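Local coordinates for heat-shock protein cognate (HSC) co-chaperone sgt12 (Aspergillus fumigatus, PDB 3SZ7) that binds Hsp70-, Hsp90- and Hsp104-type chaperones through its TPR domain and directs tail-anchored membrane proteins into the GET pathway via Get4 and Get5, at residues K29-Y34 with A53-S58. Sequence-based numbering, arbitrary orientation.
Sequences KAIDLY and AAYSAS
Ile31 packs against Ala54 and Tyr55 where the second helix of one tetratricopeptide (TPR) unit, 27-40, meets the first helix of the next, 45-57. The short segments run nearly antiparallel, at 160°, with axes 9.2 Å apart at closest approach. No hydrogen bond crosses between them; apolar side chains carry this junction of predicted repeats 1 and 2 in the chaperone-binding TPR domain.

The isoleucine supplies most of the contact from its helix. Its CG1 meets Ala54 CB at 3.6 Å, where the small alanine side chain lets the backbones come close: the CA atoms of Ile31 and Ala54 are 6.0 Å apart. The same branch lies over one face of the Tyr55 ring, offset toward the rim. Further out, Ile31 CD1 reaches Tyr55 CD1 at 3.6 Å. The other branch, CG2, stands anti to the backbone N and is thereby carried toward the phenol end, 3.6 Å from Tyr55 OH. The two side chains cross at about a right angle, and the two branches of the isoleucine divide the ring between them, CD1 near Tyr55 CD1 and CE1, CG2 near CZ and OH. Beyond this pair, Tyr55 also touches Lys63, Ala64 and Asp67 of helix 61-74.

The same Ala54 CB also meets Ala30 CB at 4.1 Å and faces the edge of the Tyr34 ring, near its plane, with Tyr34 CE2 nearest. Met22 of helix 9-23 packs against Ala30, Tyr34 and Ala54, joining a third helix to this group; the Tyr34 hydroxyl hydrogen-bonds Asn19.

Polar groups gather where helix 45-57 ends. Ser58 OG hydrogen-bonds Gln60 NE2 and lies within bonding distance of the carbonyls of Ala54 and Tyr55, while Ile31 CD1 approaches that same OG to 4.1 Å.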
loop_
_atom_site.group_PDB
_atom_site.type_symbol
_atom_site.label_atom_id
_atom_site.label_comp_id
_atom_site.label_asym_id
_atom_site.label_seq_id
_atom_site.Cartn_x
_atom_site.Cartn_y
_atom_site.Cartn_z
ATOM N N LYS A 29 1.519 -14.140 13.330
ATOM C CA LYS A 29 0.359 -14.354 14.188
ATOM C C LYS A 29 -0.773 -13.417 13.797
ATOM O O LYS A 29 -1.935 -13.818 13.784
ATOM C CB LYS A 29 0.713 -14.152 15.661
ATOM C CG LYS A 29 1.535 -15.276 16.264
ATOM C CD LYS A 29 1.748 -15.056 17.754
ATOM C CE LYS A 29 2.516 -16.209 18.379
ATOM N NZ LYS A 29 2.702 -15.999 19.839
ATOM N N ALA A 30 -0.433 -12.166 13.491
ATOM C CA ALA A 30 -1.438 -11.189 13.087
ATOM C C ALA A 30 -2.159 -11.681 11.845
ATOM O O ALA A 30 -3.387 -11.666 11.775
ATOM C CB ALA A 30 -0.794 -9.835 12.822
ATOM N N ILE A 31 -1.381 -12.122 10.864
ATOM C CA ILE A 31 -1.945 -12.681 9.641
ATOM C C ILE A 31 -2.921 -13.814 9.955
ATOM O O ILE A 31 -3.996 -13.891 9.370
ATOM C CB ILE A 31 -0.842 -13.184 8.698
ATOM C CG1 ILE A 31 -0.042 -11.996 8.147
ATOM C CG2 ILE A 31 -1.443 -14.002 7.566
ATOM C CD1 ILE A 31 1.278 -12.384 7.533
ATOM N N ASP A 32 -2.554 -14.690 10.885
ATOM C CA ASP A 32 -3.431 -15.811 11.215
ATOM C C ASP A 32 -4.707 -15.362 11.920
ATOM O O ASP A 32 -5.786 -15.881 11.637
ATOM C CB ASP A 32 -2.717 -16.875 12.048
ATOM C CG ASP A 32 -3.587 -18.099 12.282
ATOM O OD1 ASP A 32 -3.825 -18.850 11.313
ATOM O OD2 ASP A 32 -4.040 -18.306 13.426
ATOM N N LEU A 33 -4.583 -14.398 12.828
ATOM C CA LEU A 33 -5.732 -13.882 13.570
ATOM C C LEU A 33 -6.715 -13.113 12.684
ATOM O O LEU A 33 -7.932 -13.235 12.837
ATOM C CB LEU A 33 -5.260 -13.001 14.728
ATOM C CG LEU A 33 -4.578 -13.765 15.874
ATOM C CD1 LEU A 33 -3.740 -12.832 16.736
ATOM C CD2 LEU A 33 -5.620 -14.494 16.710
ATOM N N TYR A 34 -6.188 -12.316 11.762
ATOM C CA TYR A 34 -7.034 -11.586 10.829
ATOM C C TYR A 34 -7.736 -12.567 9.900
ATOM O O TYR A 34 -8.884 -12.355 9.503
ATOM C CB TYR A 34 -6.198 -10.613 9.996
ATOM C CG TYR A 34 -5.647 -9.432 10.763
ATOM C CD1 TYR A 34 -6.380 -8.822 11.774
ATOM C CD2 TYR A 34 -4.394 -8.914 10.460
ATOM C CE1 TYR A 34 -5.874 -7.735 12.467
ATOM C CE2 TYR A 34 -3.882 -7.829 11.146
ATOM C CZ TYR A 34 -4.620 -7.244 12.145
ATOM O OH TYR A 34 -4.100 -6.161 12.814
ATOM N N ALA A 53 -1.824 -4.917 5.976
ATOM C CA ALA A 53 -0.767 -4.227 6.709
ATOM C C ALA A 53 0.238 -5.233 7.252
ATOM O O ALA A 53 1.450 -4.977 7.262
ATOM C CB ALA A 53 -1.352 -3.397 7.846
ATOM N N ALA A 54 -0.272 -6.377 7.704
ATOM C CA ALA A 54 0.574 -7.427 8.260
ATOM C C ALA A 54 1.421 -8.078 7.171
ATOM O O ALA A 54 2.601 -8.383 7.382
ATOM C CB ALA A 54 -0.281 -8.474 8.980
ATOM N N TYR A 55 0.823 -8.285 6.000
ATOM C CA TYR A 55 1.572 -8.802 4.865
ATOM C C TYR A 55 2.682 -7.825 4.468
ATOM O O TYR A 55 3.823 -8.232 4.268
ATOM C CB TYR A 55 0.648 -9.082 3.681
ATOM C CG TYR A 55 -0.051 -10.426 3.758
ATOM C CD1 TYR A 55 0.655 -11.579 4.071
ATOM C CD2 TYR A 55 -1.416 -10.535 3.519
ATOM C CE1 TYR A 55 0.019 -12.812 4.141
ATOM C CE2 TYR A 55 -2.057 -11.760 3.588
ATOM C CZ TYR A 55 -1.333 -12.892 3.899
ATOM O OH TYR A 55 -1.967 -14.111 3.967
ATOM N N SER A 56 2.346 -6.542 4.369
ATOM C CA SER A 56 3.334 -5.519 4.008
ATOM C C SER A 56 4.490 -5.458 5.004
ATOM O O SER A 56 5.652 -5.350 4.608
ATOM C CB SER A 56 2.683 -4.138 3.884
ATOM O OG SER A 56 1.957 -4.004 2.675
ATOM N N ALA A 57 4.169 -5.520 6.293
ATOM C CA ALA A 57 5.190 -5.448 7.334
ATOM C C ALA A 57 6.142 -6.630 7.241
ATOM O O ALA A 57 7.321 -6.514 7.572
ATOM C CB ALA A 57 4.544 -5.385 8.716
ATOM N N SER A 58 5.627 -7.763 6.777
ATOM C CA SER A 58 6.434 -8.974 6.666
ATOM C C SER A 58 7.074 -9.122 5.286
ATOM O O SER A 58 7.673 -10.155 4.980
ATOM C CB SER A 58 5.592 -10.206 6.997
ATOM O OG SER A 58 4.514 -10.335 6.090
#